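Local coordinates for ebony (Drosophila melanogaster, PDB 6DYM), which probably joins beta-alanine to biogenic amines such as dopamine, this chain being the C-terminal atypical condensation domain that forms the peptide bond, at residues 9-14 / 52-56; 22-26 / 39-45; 61-65 / 142-147; 76-82 / 119-125; 183-187 / 197-202. All coordinates share one frame; numbering follows the deposited sequence.

Interaction 1 (9-14 / 52-56)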
# COMPACT_ATOMS: atom_id res chain seq x y z
N LEU A 9 -10.85 2.06 10.95
CA LEU A 9 -10.26 3.39 10.99
C LEU A 9 -11.26 4.41 11.52
O LEU A 9 -12.42 4.44 11.10
CB LEU A 9 -9.80 3.78 9.58
CG LEU A 9 -8.61 4.72 9.44
CD1 LEU A 9 -7.36 4.09 10.02
CD2 LEU A 9 -8.42 5.07 7.98
N ARG A 10 -10.80 5.25 12.45
CA ARG A 10 -11.59 6.34 13.00
C ARG A 10 -10.95 7.68 12.65
O ARG A 10 -9.76 7.75 12.31
CB ARG A 10 -11.73 6.24 14.52
CG ARG A 10 -12.54 5.07 15.01
CD ARG A 10 -12.66 5.09 16.53
NE ARG A 10 -12.44 3.77 17.11
CZ ARG A 10 -11.45 3.48 17.96
NH1 ARG A 10 -10.58 4.42 18.33
NH2 ARG A 10 -11.33 2.25 18.44
N LEU A 11 -11.74 8.75 12.75
CA LEU A 11 -11.24 10.07 12.39
C LEU A 11 -10.05 10.47 13.26
O LEU A 11 -9.10 11.10 12.77
CB LEU A 11 -12.36 11.11 12.51
CG LEU A 11 -13.33 11.21 11.32
CD1 LEU A 11 -14.24 12.42 11.49
CD2 LEU A 11 -12.58 11.29 10.00
N GLU A 12 -10.07 10.11 14.54
CA GLU A 12 -9.04 10.52 15.48
C GLU A 12 -7.74 9.72 15.34
O GLU A 12 -6.79 10.00 16.08
CB GLU A 12 -9.57 10.42 16.91
CG GLU A 12 -9.61 9.01 17.47
CD GLU A 12 -11.02 8.45 17.50
OE1 GLU A 12 -11.87 8.94 16.73
OE2 GLU A 12 -11.27 7.52 18.29
N HIS A 13 -7.69 8.75 14.43
CA HIS A 13 -6.48 7.97 14.19
C HIS A 13 -5.49 8.66 13.27
O HIS A 13 -4.45 8.07 12.96
CB HIS A 13 -6.85 6.61 13.59
CG HIS A 13 -7.47 5.65 14.56
ND1 HIS A 13 -8.46 4.76 14.19
CD2 HIS A 13 -7.24 5.44 15.88
CE1 HIS A 13 -8.81 4.04 15.24
NE2 HIS A 13 -8.09 4.43 16.28
N ARG A 14 -5.78 9.89 12.84
CA ARG A 14 -5.06 10.49 11.72
C ARG A 14 -3.57 10.64 12.01
O ARG A 14 -2.73 10.24 11.20
CB ARG A 14 -5.68 11.85 11.37
CG ARG A 14 -5.23 12.43 10.04
CD ARG A 14 -5.74 13.85 9.87
NE ARG A 14 -5.46 14.64 11.06
CZ ARG A 14 -4.32 15.29 11.28
NH1 ARG A 14 -3.35 15.25 10.38
NH2 ARG A 14 -4.15 15.97 12.41
N TRP A 52 -8.05 11.90 4.08
CA TRP A 52 -8.30 11.25 5.36
C TRP A 52 -9.80 11.02 5.59
O TRP A 52 -10.20 9.93 6.01
CB TRP A 52 -7.72 12.07 6.51
CG TRP A 52 -8.00 11.40 7.81
CD1 TRP A 52 -8.87 11.80 8.77
CD2 TRP A 52 -7.43 10.16 8.26
NE1 TRP A 52 -8.88 10.90 9.81
CE2 TRP A 52 -8.00 9.89 9.52
CE3 TRP A 52 -6.49 9.27 7.74
CZ2 TRP A 52 -7.66 8.76 10.26
CZ3 TRP A 52 -6.16 8.15 8.47
CH2 TRP A 52 -6.74 7.90 9.72
N ASN A 53 -10.63 12.04 5.35
CA ASN A 53 -12.05 11.90 5.65
C ASN A 53 -12.69 10.83 4.79
O ASN A 53 -13.42 9.96 5.29
CB ASN A 53 -12.76 13.25 5.49
CG ASN A 53 -12.35 14.25 6.55
OD1 ASN A 53 -11.72 15.27 6.25
ND2 ASN A 53 -12.72 13.98 7.80
N VAL A 54 -12.42 10.86 3.48
CA VAL A 54 -12.94 9.83 2.58
C VAL A 54 -12.42 8.45 2.97
O VAL A 54 -13.16 7.46 2.93
CB VAL A 54 -12.57 10.17 1.12
CG1 VAL A 54 -13.08 9.09 0.17
CG2 VAL A 54 -13.12 11.53 0.75
N LEU A 55 -11.15 8.37 3.37
CA LEU A 55 -10.57 7.10 3.78
C LEU A 55 -11.34 6.49 4.94
O LEU A 55 -11.66 5.29 4.93
CB LEU A 55 -9.10 7.31 4.14
CG LEU A 55 -8.18 6.09 4.30
CD1 LEU A 55 -8.11 5.29 3.01
CD2 LEU A 55 -6.80 6.56 4.71
N VAL A 56 -11.66 7.30 5.95
CA VAL A 56 -12.40 6.79 7.10
C VAL A 56 -13.83 6.44 6.72
O VAL A 56 -14.39 5.43 7.17
CB VAL A 56 -12.35 7.81 8.26
CG1 VAL A 56 -13.28 7.39 9.39
CG2 VAL A 56 -10.93 7.97 8.77
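Trp52 lies against the short 3-10 turn of 9-14. Its NE1 donates to Leu11 O at 3.0 Å, with a bent N-H...O angle of 137°. At the same edge of the indole, CZ2 comes to 3.1 Å from Arg10 O. Arg14 runs over one face, with CG 3.6 Å from the centroid of the five-membered ring. This is a CH-pi contact almost on the ring normal. Val56 CG2 covers the opposite face, so the indole is held on both sides. Leu9 comes at the far end of the ring, its CG 3.7 Å from Trp52 CH2. Leu9 CD2 also reaches Leu55 CG at 3.8 Å. The indole extends toward the turn because Trp52 CG is anti to its backbone N (chi1 180°). In the second shell, Arg10 N donates to His13 ND1 and fixes the turn. Arg14 NH1 bonds Asn49, one helical turn before Trp52. The contact thus joins helix 41-58 to the link between strand 4-8 and helix 14-25, while His13 NE2 reaches Tyr65 of strand 62-66.

Interaction 2 (22-26 / 39-45); sequences VASFY and VLRTDYS
Tyr26 N donates to Val22 O at 2.9 Å and closes the last turn of helix 14-25, and both residues then pack on helix 41-58. Tyr26 CG is anti to the backbone N (chi1 173°), which brings one face of the phenol ring to Arg41. Arg41 CG sits over the centre of that ring, 3.6 Å from its centroid. The guanidinium follows over the rim: its face meets Tyr26 CE2, 3.6 Å from Arg41 CZ, with the two planes 32° apart. Val39 O approaches the edge of the same ring. Val22 CG1 adds a contact to Arg41 CB at 3.8 Å.

On the inner side Tyr44 fits between Phe25 and Tyr26. Phe25 CB lies over one face of Tyr44, 3.7 Å from CE1. The Phe25 ring turns its edge toward that face in an offset edge-to-face pair, centroids 5.8 Å apart and planes at 64°. Tyr44 CE2 meets Tyr26 CB at 4.0 Å. Its hydroxyl bonds Glu32, in the loop between the helices. Such a pair of helices between the first two strands is consistent with the fold of the GNAT acyltransferases.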
# COMPACT_ATOMS: atom_id res chain seq x y z
N VAL A 22 4.58 7.68 7.45
CA VAL A 22 5.77 8.48 7.19
C VAL A 22 7.02 7.71 7.57
O VAL A 22 7.99 7.65 6.80
CB VAL A 22 5.68 9.83 7.93
CG1 VAL A 22 7.04 10.52 7.95
CG2 VAL A 22 4.63 10.72 7.29
N ALA A 23 7.02 7.10 8.75
CA ALA A 23 8.18 6.32 9.18
C ALA A 23 8.39 5.11 8.28
O ALA A 23 9.53 4.77 7.94
CB ALA A 23 8.00 5.88 10.63
N SER A 24 7.30 4.45 7.87
CA SER A 24 7.43 3.22 7.10
C SER A 24 7.91 3.48 5.67
O SER A 24 8.58 2.62 5.08
CB SER A 24 6.11 2.46 7.09
OG SER A 24 6.01 1.59 5.97
N PHE A 25 7.58 4.64 5.10
CA PHE A 25 7.93 4.92 3.71
C PHE A 25 9.16 5.80 3.57
O PHE A 25 10.09 5.44 2.85
CB PHE A 25 6.74 5.56 2.97
CG PHE A 25 5.53 4.66 2.84
CD1 PHE A 25 5.59 3.32 3.20
CD2 PHE A 25 4.34 5.17 2.34
CE1 PHE A 25 4.47 2.51 3.08
CE2 PHE A 25 3.22 4.35 2.22
CZ PHE A 25 3.29 3.02 2.59
N TYR A 26 9.18 6.95 4.26
CA TYR A 26 10.21 7.96 4.02
C TYR A 26 11.60 7.37 4.16
O TYR A 26 11.93 6.78 5.20
CB TYR A 26 10.03 9.13 4.99
CG TYR A 26 11.16 10.13 4.92
CD1 TYR A 26 11.21 11.07 3.90
CD2 TYR A 26 12.17 10.13 5.87
CE1 TYR A 26 12.24 11.99 3.83
CE2 TYR A 26 13.21 11.04 5.80
CZ TYR A 26 13.24 11.97 4.78
OH TYR A 26 14.27 12.88 4.72
N VAL A 39 12.41 14.49 -1.99
CA VAL A 39 11.28 13.81 -1.37
C VAL A 39 11.31 14.13 0.12
O VAL A 39 12.33 13.92 0.79
CB VAL A 39 11.29 12.30 -1.65
CG1 VAL A 39 12.58 11.64 -1.17
CG2 VAL A 39 10.06 11.64 -1.02
N LEU A 40 10.20 14.68 0.62
CA LEU A 40 10.08 15.11 2.01
C LEU A 40 9.01 14.29 2.72
O LEU A 40 8.10 13.74 2.08
CB LEU A 40 9.75 16.60 2.10
CG LEU A 40 10.41 17.52 1.07
CD1 LEU A 40 9.87 18.94 1.20
CD2 LEU A 40 11.92 17.50 1.22
N ARG A 41 9.11 14.24 4.05
CA ARG A 41 8.11 13.53 4.84
C ARG A 41 6.72 14.10 4.61
O ARG A 41 5.74 13.36 4.56
CB ARG A 41 8.45 13.62 6.33
CG ARG A 41 9.83 13.10 6.70
CD ARG A 41 10.16 13.51 8.12
NE ARG A 41 11.59 13.47 8.39
CZ ARG A 41 12.21 12.45 8.96
NH1 ARG A 41 11.52 11.37 9.32
NH2 ARG A 41 13.52 12.49 9.17
N THR A 42 6.62 15.43 4.46
CA THR A 42 5.31 16.05 4.27
C THR A 42 4.66 15.65 2.96
O THR A 42 3.45 15.80 2.82
CB THR A 42 5.43 17.58 4.36
OG1 THR A 42 6.23 18.07 3.27
CG2 THR A 42 6.06 17.99 5.68
N ASP A 43 5.44 15.14 2.00
CA ASP A 43 4.83 14.65 0.76
C ASP A 43 3.87 13.50 1.04
O ASP A 43 2.81 13.40 0.42
CB ASP A 43 5.92 14.22 -0.22
CG ASP A 43 6.87 15.35 -0.57
OD1 ASP A 43 6.41 16.50 -0.71
OD2 ASP A 43 8.09 15.09 -0.71
N TYR A 44 4.22 12.63 2.00
CA TYR A 44 3.32 11.54 2.36
C TYR A 44 2.16 12.04 3.21
O TYR A 44 1.00 11.69 2.96
CB TYR A 44 4.10 10.45 3.11
CG TYR A 44 5.23 9.84 2.32
CD1 TYR A 44 4.99 8.89 1.33
CD2 TYR A 44 6.55 10.20 2.58
CE1 TYR A 44 6.03 8.32 0.62
CE2 TYR A 44 7.59 9.63 1.87
CZ TYR A 44 7.33 8.70 0.89
OH TYR A 44 8.38 8.14 0.19
N SER A 45 2.44 12.86 4.22
CA SER A 45 1.38 13.32 5.11
C SER A 45 0.39 14.24 4.39
O SER A 45 -0.80 14.23 4.72
CB SER A 45 1.98 14.02 6.33
OG SER A 45 2.73 15.16 5.96

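Interaction 3 (61-65 / 142-147); sequences SFVVY and FMEHEV
Val64 and Met143 are the closest backbone positions, CA to CA 7.5 Å, where strand 62-65 faces helix 142-147. The axes approach to 10.1 Å and run at 140°, closer to antiparallel than to parallel. This is helix-on-sheet packing in an alpha/beta domain, with helix 133-153 lying on a mixed sheet whose strand order fits the GNAT fold. Two residues of the strand point to the helix. Val64 spreads its methyls: CG1 touches Phe142 CD2 at 3.8 Å and CG2 touches Met143 CG at 3.6 Å. Phe62 CG lies between the backbone N and the carbonyl carbon (chi1 59°), and the ring reaches across to the helix. Its edge receives Val147 CG2, 3.8 Å from Phe62 CE2, and Met143 O, already bonded by Val147 N. Met4 and Ala6 of strand 4-8 and Met125 of strand 119-127 extend this apolar layer. Glu146 shows both characters: its CB packs on Phe62 CZ at 3.6 Å, while its OE2 turns away to accept from His145 ND1 at 3.1 Å and its OE1 pairs with Arg149.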
# COMPACT_ATOMS: atom_id res chain seq x y z
N SER A 61 -10.60 0.43 5.65
CA SER A 61 -9.26 0.45 6.23
C SER A 61 -9.35 0.17 7.72
O SER A 61 -10.42 0.25 8.33
CB SER A 61 -8.58 1.79 5.97
OG SER A 61 -8.67 2.14 4.59
N PHE A 62 -8.20 -0.15 8.32
CA PHE A 62 -8.17 -0.47 9.74
C PHE A 62 -6.79 -0.18 10.31
O PHE A 62 -5.81 -0.01 9.57
CB PHE A 62 -8.58 -1.93 10.01
CG PHE A 62 -7.70 -2.96 9.33
CD1 PHE A 62 -6.52 -3.38 9.92
CD2 PHE A 62 -8.09 -3.54 8.13
CE1 PHE A 62 -5.73 -4.34 9.30
CE2 PHE A 62 -7.31 -4.50 7.51
CZ PHE A 62 -6.12 -4.90 8.11
N VAL A 63 -6.73 -0.13 11.64
CA VAL A 63 -5.48 -0.06 12.37
C VAL A 63 -5.34 -1.34 13.19
O VAL A 63 -6.31 -2.04 13.48
CB VAL A 63 -5.40 1.18 13.29
CG1 VAL A 63 -5.31 2.46 12.47
CG2 VAL A 63 -6.61 1.24 14.22
N VAL A 64 -4.10 -1.66 13.56
CA VAL A 64 -3.81 -2.83 14.37
C VAL A 64 -3.30 -2.35 15.72
O VAL A 64 -2.31 -1.62 15.80
CB VAL A 64 -2.79 -3.76 13.70
CG1 VAL A 64 -2.43 -4.92 14.63
CG2 VAL A 64 -3.34 -4.28 12.39
N TYR A 65 -3.98 -2.78 16.78
CA TYR A 65 -3.58 -2.47 18.15
C TYR A 65 -2.76 -3.62 18.73
O TYR A 65 -3.08 -4.79 18.51
CB TYR A 65 -4.82 -2.24 19.03
CG TYR A 65 -5.40 -0.84 18.93
CD1 TYR A 65 -4.95 0.19 19.76
CD2 TYR A 65 -6.41 -0.55 18.02
CE1 TYR A 65 -5.48 1.46 19.68
CE2 TYR A 65 -6.95 0.73 17.93
CZ TYR A 65 -6.48 1.73 18.76
OH TYR A 65 -7.01 3.00 18.68
N PHE A 142 -0.65 -10.61 10.31
CA PHE A 142 -1.96 -10.30 10.87
C PHE A 142 -2.76 -9.39 9.94
O PHE A 142 -3.95 -9.62 9.69
CB PHE A 142 -1.79 -9.65 12.25
CG PHE A 142 -3.08 -9.38 12.97
CD1 PHE A 142 -3.69 -10.37 13.71
CD2 PHE A 142 -3.66 -8.13 12.92
CE1 PHE A 142 -4.88 -10.12 14.39
CE2 PHE A 142 -4.85 -7.87 13.60
CZ PHE A 142 -5.46 -8.87 14.33
N MET A 143 -2.12 -8.34 9.42
CA MET A 143 -2.82 -7.44 8.51
C MET A 143 -3.17 -8.14 7.20
O MET A 143 -4.23 -7.89 6.62
CB MET A 143 -1.97 -6.21 8.22
CG MET A 143 -1.64 -5.40 9.45
SD MET A 143 -1.05 -3.78 9.00
CE MET A 143 0.66 -4.11 8.60
N GLU A 144 -2.28 -8.99 6.71
CA GLU A 144 -2.57 -9.74 5.50
C GLU A 144 -3.80 -10.62 5.70
O GLU A 144 -4.66 -10.73 4.81
CB GLU A 144 -1.35 -10.58 5.13
CG GLU A 144 -1.53 -11.49 3.95
CD GLU A 144 -2.16 -10.80 2.76
OE1 GLU A 144 -3.10 -11.40 2.18
OE2 GLU A 144 -1.72 -9.69 2.41
N HIS A 145 -3.90 -11.26 6.86
CA HIS A 145 -5.05 -12.09 7.19
C HIS A 145 -6.31 -11.26 7.33
O HIS A 145 -7.39 -11.70 6.91
CB HIS A 145 -4.76 -12.87 8.49
CG HIS A 145 -5.90 -13.70 8.99
ND1 HIS A 145 -6.90 -13.19 9.80
CD2 HIS A 145 -6.17 -15.02 8.85
CE1 HIS A 145 -7.75 -14.15 10.11
NE2 HIS A 145 -7.33 -15.28 9.54
N GLU A 146 -6.21 -10.06 7.90
CA GLU A 146 -7.41 -9.25 8.11
C GLU A 146 -7.88 -8.56 6.84
O GLU A 146 -9.08 -8.33 6.68
CB GLU A 146 -7.16 -8.22 9.21
CG GLU A 146 -7.14 -8.82 10.61
CD GLU A 146 -8.41 -9.59 10.92
OE1 GLU A 146 -9.50 -8.98 10.90
OE2 GLU A 146 -8.32 -10.81 11.17
N VAL A 147 -6.97 -8.20 5.93
CA VAL A 147 -7.41 -7.64 4.65
C VAL A 147 -8.26 -8.66 3.90
O VAL A 147 -9.31 -8.32 3.34
CB VAL A 147 -6.20 -7.18 3.82
CG1 VAL A 147 -6.63 -6.83 2.41
CG2 VAL A 147 -5.54 -5.97 4.48

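Interaction 4 (76-82 / 119-125); sequences ALNFDAR and ILHSFMM
Leu77 faces both Phe123 and Met124, so the antiparallel pairing of strands 76-80 and 119-125 contains a classic beta bulge. Leu77 O accepts from Phe123 N at 3.1 Å and from Met124 N at 3.3 Å. The bulge places Phe123 on the side of Leu77 and Phe79. With chi1 at 84° its ring folds back over the neighbouring strand, and CE2 meets Leu77 CB at 3.4 Å. The Phe79 and Phe123 rings are nearly parallel but slid apart, centroids 5.2 Å apart; Leu55 of helix 41-58 packs on both. At the end of strand 76-80 Asp80 OD1 takes Arg82 N at 2.9 Å, an Asx turn. A water donates to the same oxygen and accepts from Ile119 N. Ile119 CD1 lies over one face of the Arg82 guanidinium, which also pairs with Asp109 and bonds Arg108 O. A bulge in the fourth strand is characteristic of GNAT enzymes, consistent with a GNAT-like fold. Here one carbonyl satisfies two N-H groups, so the irregularity costs neither its bond.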
# COMPACT_ATOMS: atom_id res chain seq x y z
N ALA A 76 -3.57 -0.70 7.66
CA ALA A 76 -3.84 -1.14 6.30
C ALA A 76 -4.88 -0.21 5.71
O ALA A 76 -6.03 -0.18 6.17
CB ALA A 76 -4.32 -2.59 6.27
N LEU A 77 -4.49 0.55 4.69
CA LEU A 77 -5.38 1.51 4.03
C LEU A 77 -5.84 0.93 2.70
O LEU A 77 -5.01 0.56 1.87
CB LEU A 77 -4.66 2.85 3.82
CG LEU A 77 -3.94 3.40 5.06
CD1 LEU A 77 -3.39 4.79 4.79
CD2 LEU A 77 -4.88 3.41 6.26
N ASN A 78 -7.16 0.85 2.52
CA ASN A 78 -7.75 0.19 1.37
C ASN A 78 -8.83 1.07 0.76
O ASN A 78 -9.51 1.83 1.47
CB ASN A 78 -8.36 -1.15 1.75
CG ASN A 78 -7.39 -2.03 2.48
OD1 ASN A 78 -6.31 -2.32 1.96
ND2 ASN A 78 -7.75 -2.45 3.69
N PHE A 79 -8.99 0.95 -0.56
CA PHE A 79 -10.06 1.57 -1.31
C PHE A 79 -10.64 0.56 -2.28
O PHE A 79 -9.98 -0.40 -2.68
CB PHE A 79 -9.59 2.78 -2.11
CG PHE A 79 -9.51 4.06 -1.33
CD1 PHE A 79 -10.64 4.62 -0.78
CD2 PHE A 79 -8.30 4.72 -1.19
CE1 PHE A 79 -10.57 5.80 -0.08
CE2 PHE A 79 -8.22 5.90 -0.49
CZ PHE A 79 -9.35 6.44 0.06
N ASP A 80 -11.89 0.78 -2.66
CA ASP A 80 -12.41 0.18 -3.88
C ASP A 80 -11.60 0.72 -5.05
O ASP A 80 -11.54 1.93 -5.27
CB ASP A 80 -13.89 0.53 -4.03
CG ASP A 80 -14.55 -0.16 -5.22
OD1 ASP A 80 -13.86 -0.49 -6.21
OD2 ASP A 80 -15.78 -0.38 -5.17
N ALA A 81 -10.94 -0.19 -5.79
CA ALA A 81 -10.06 0.24 -6.86
C ALA A 81 -10.79 1.11 -7.89
O ALA A 81 -10.16 1.96 -8.54
CB ALA A 81 -9.44 -0.97 -7.55
N ARG A 82 -12.10 0.93 -8.04
CA ARG A 82 -12.89 1.69 -8.99
C ARG A 82 -13.66 2.84 -8.33
O ARG A 82 -14.62 3.35 -8.92
CB ARG A 82 -13.85 0.76 -9.73
CG ARG A 82 -13.15 -0.42 -10.41
CD ARG A 82 -14.04 -1.06 -11.46
NE ARG A 82 -13.46 -2.26 -12.06
CZ ARG A 82 -12.48 -2.25 -12.96
NH1 ARG A 82 -12.02 -3.39 -13.47
NH2 ARG A 82 -11.95 -1.10 -13.34
N ILE A 119 -13.13 -4.89 -6.77
CA ILE A 119 -11.68 -4.91 -6.59
C ILE A 119 -11.35 -4.13 -5.32
O ILE A 119 -11.52 -2.90 -5.28
CB ILE A 119 -10.96 -4.33 -7.80
CG1 ILE A 119 -11.47 -4.97 -9.09
CG2 ILE A 119 -9.47 -4.53 -7.67
CD1 ILE A 119 -10.86 -4.37 -10.34
N LEU A 120 -10.88 -4.83 -4.29
CA LEU A 120 -10.37 -4.19 -3.09
C LEU A 120 -8.90 -3.87 -3.30
O LEU A 120 -8.07 -4.77 -3.43
CB LEU A 120 -10.56 -5.07 -1.86
CG LEU A 120 -10.14 -4.38 -0.57
CD1 LEU A 120 -11.05 -3.18 -0.29
CD2 LEU A 120 -10.13 -5.35 0.60
N HIS A 121 -8.57 -2.58 -3.33
CA HIS A 121 -7.21 -2.11 -3.60
C HIS A 121 -6.51 -1.91 -2.26
O HIS A 121 -6.85 -0.99 -1.51
CB HIS A 121 -7.22 -0.83 -4.42
CG HIS A 121 -5.85 -0.35 -4.80
ND1 HIS A 121 -5.58 0.96 -5.11
CD2 HIS A 121 -4.68 -1.02 -4.93
CE1 HIS A 121 -4.29 1.08 -5.42
NE2 HIS A 121 -3.73 -0.11 -5.31
N SER A 122 -5.54 -2.77 -1.97
CA SER A 122 -4.66 -2.59 -0.82
C SER A 122 -3.58 -1.60 -1.24
O SER A 122 -2.62 -1.97 -1.92
CB SER A 122 -4.06 -3.91 -0.37
OG SER A 122 -3.18 -3.72 0.73
N PHE A 123 -3.73 -0.34 -0.85
CA PHE A 123 -2.86 0.67 -1.42
C PHE A 123 -1.77 1.16 -0.47
O PHE A 123 -0.73 1.62 -0.95
CB PHE A 123 -3.68 1.84 -1.99
CG PHE A 123 -4.08 2.88 -0.98
CD1 PHE A 123 -3.33 4.03 -0.81
CD2 PHE A 123 -5.24 2.73 -0.24
CE1 PHE A 123 -3.70 5.00 0.10
CE2 PHE A 123 -5.62 3.71 0.67
CZ PHE A 123 -4.85 4.84 0.84
N MET A 124 -1.96 1.04 0.84
CA MET A 124 -0.88 1.29 1.79
C MET A 124 -0.96 0.30 2.94
O MET A 124 -2.05 -0.03 3.42
CB MET A 124 -0.91 2.73 2.35
CG MET A 124 -0.69 3.81 1.31
SD MET A 124 -0.20 5.41 1.98
CE MET A 124 -0.15 6.41 0.50
N MET A 125 0.21 -0.18 3.36
CA MET A 125 0.36 -1.00 4.55
C MET A 125 1.63 -0.54 5.25
O MET A 125 2.66 -0.35 4.60
CB MET A 125 0.45 -2.49 4.20
CG MET A 125 -0.20 -3.42 5.20
SD MET A 125 -0.24 -5.14 4.64
CE MET A 125 -1.98 -5.37 4.26
O HOH W 1 -14.47 -2.70 -7.66

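Interaction 5 (183-187 / 197-202); sequences FQVNE and FGDAPD
Asn186 ND2 grips the 197-202 loop with two hydrogen bonds. It donates to Ala200 O at 2.9 Å, nearly straight at 174° but from above the carbonyl plane. It also donates to Asp202 OD1 at 2.8 Å, on the anti side of the carboxylate. Both acceptors lie close to the amide plane of Asn186. The amide is held from behind: Gln184 NE2 donates to Asn186 OD1 at 2.8 Å, in plane and on a lone pair. Asn186 CG sits between its backbone N and carbonyl carbon (chi1 66°), which brings the amide across to the loop. Gln184 OE1 bonds Arg205, and so does Asp202 O.

Two waters bridge the segments' backbones. One accepts from Asn186 N and donates to Pro201 O. Another bridges Val185 O and Phe197 N. Beside these polar bonds Val185 CG2 packs on Ala200 CB at 3.9 Å and Phe197 CB at 4.0 Å. Val185 O lies in plane at the edge of the Phe197 ring, 3.5 Å from CD2. Phe197 also meets Phe99 of helix 93-111. Residues 197-200 form a type I beta turn. The contact pins the long connection between antiparallel neighbours 178-184 and 205-212 at the sheet edge, where 178-184 is outermost.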
# COMPACT_ATOMS: atom_id res chain seq x y z
N PHE A 183 7.46 -6.31 -13.26
CA PHE A 183 8.10 -5.27 -14.06
C PHE A 183 9.43 -4.85 -13.44
O PHE A 183 9.53 -4.66 -12.23
CB PHE A 183 7.19 -4.05 -14.22
CG PHE A 183 7.64 -3.12 -15.31
CD1 PHE A 183 7.28 -3.37 -16.63
CD2 PHE A 183 8.42 -2.02 -15.03
CE1 PHE A 183 7.70 -2.52 -17.64
CE2 PHE A 183 8.84 -1.16 -16.04
CZ PHE A 183 8.48 -1.42 -17.34
N GLN A 184 10.44 -4.71 -14.30
CA GLN A 184 11.76 -4.22 -13.90
C GLN A 184 11.70 -2.70 -13.78
O GLN A 184 11.55 -2.00 -14.79
CB GLN A 184 12.79 -4.66 -14.93
CG GLN A 184 14.24 -4.50 -14.52
CD GLN A 184 15.18 -5.14 -15.52
OE1 GLN A 184 15.07 -6.33 -15.81
NE2 GLN A 184 16.09 -4.35 -16.07
N VAL A 185 11.85 -2.19 -12.56
CA VAL A 185 11.54 -0.78 -12.31
C VAL A 185 12.53 0.15 -13.02
O VAL A 185 12.18 1.29 -13.34
CB VAL A 185 11.47 -0.48 -10.80
CG1 VAL A 185 10.60 -1.51 -10.09
CG2 VAL A 185 12.86 -0.41 -10.19
N ASN A 186 13.75 -0.30 -13.31
CA ASN A 186 14.70 0.59 -13.99
C ASN A 186 14.44 0.70 -15.49
O ASN A 186 15.18 1.41 -16.17
CB ASN A 186 16.15 0.17 -13.72
CG ASN A 186 16.53 -1.19 -14.32
OD1 ASN A 186 15.91 -1.67 -15.27
ND2 ASN A 186 17.56 -1.81 -13.75
N GLU A 187 13.42 0.03 -16.01
CA GLU A 187 13.03 0.18 -17.41
C GLU A 187 11.88 1.16 -17.60
O GLU A 187 11.53 1.46 -18.75
CB GLU A 187 12.65 -1.18 -18.00
CG GLU A 187 13.76 -2.23 -17.90
CD GLU A 187 14.66 -2.27 -19.11
OE1 GLU A 187 15.28 -3.33 -19.36
OE2 GLU A 187 14.76 -1.25 -19.83
N PHE A 197 13.74 5.64 -12.06
CA PHE A 197 14.36 4.58 -11.27
C PHE A 197 15.48 3.88 -12.03
O PHE A 197 15.80 2.73 -11.74
CB PHE A 197 13.30 3.56 -10.82
CG PHE A 197 11.95 4.16 -10.55
CD1 PHE A 197 11.76 5.05 -9.50
CD2 PHE A 197 10.86 3.84 -11.35
CE1 PHE A 197 10.52 5.62 -9.25
CE2 PHE A 197 9.60 4.40 -11.10
CZ PHE A 197 9.44 5.29 -10.06
N GLY A 198 16.10 4.58 -12.99
CA GLY A 198 17.07 3.93 -13.87
C GLY A 198 18.32 3.44 -13.16
O GLY A 198 18.95 2.48 -13.61
N ASP A 199 18.68 4.08 -12.05
CA ASP A 199 19.85 3.64 -11.28
C ASP A 199 19.57 2.42 -10.40
O ASP A 199 20.51 1.91 -9.77
CB ASP A 199 20.35 4.79 -10.40
CG ASP A 199 20.99 5.91 -11.20
OD1 ASP A 199 21.61 5.62 -12.25
OD2 ASP A 199 20.88 7.08 -10.78
N ALA A 200 18.33 1.95 -10.33
CA ALA A 200 18.03 0.78 -9.52
C ALA A 200 18.62 -0.48 -10.15
O ALA A 200 18.77 -0.56 -11.38
CB ALA A 200 16.52 0.62 -9.35
N PRO A 201 18.99 -1.48 -9.35
CA PRO A 201 19.51 -2.72 -9.92
C PRO A 201 18.44 -3.44 -10.73
O PRO A 201 17.23 -3.24 -10.53
CB PRO A 201 19.92 -3.54 -8.69
CG PRO A 201 19.10 -2.98 -7.57
CD PRO A 201 18.95 -1.52 -7.87
N ASP A 202 18.89 -4.28 -11.66
CA ASP A 202 17.97 -5.05 -12.48
C ASP A 202 17.04 -5.91 -11.65
O ASP A 202 15.93 -6.24 -12.11
CB ASP A 202 18.74 -5.94 -13.46
CG ASP A 202 19.26 -5.17 -14.66
OD1 ASP A 202 19.23 -3.92 -14.63
OD2 ASP A 202 19.70 -5.81 -15.64
O HOH W 2 17.65 -5.87 -18.45
O HOH W 3 12.88 4.01 -14.26
O HOH W 4 14.99 -2.51 -11.85

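In the fold
Interactions 1 to 4 form a connected group. Interaction 5 lies apart, its centre about 35 Å from that of interaction 1, on the opposite side of the chain's centre. Interactions 1 and 2 use helix 41-58, and interaction 2 falls within the sequence span of interaction 1. Interaction 4 falls within interaction 3, which opens after interaction 1 closes; interaction 5 comes last. Leu55 packs on Leu77 and Phe79, joining interaction 1 to interaction 4. Phe25 reaches Met124, joining 2 to 4. Interactions 3, 4 and 5 all reach the seven-stranded sheet. Helices 41-58 and 133-153 contact the central strand pair through different residues, consistent with a sheet covered on both faces in a GNAT-like condensation domain.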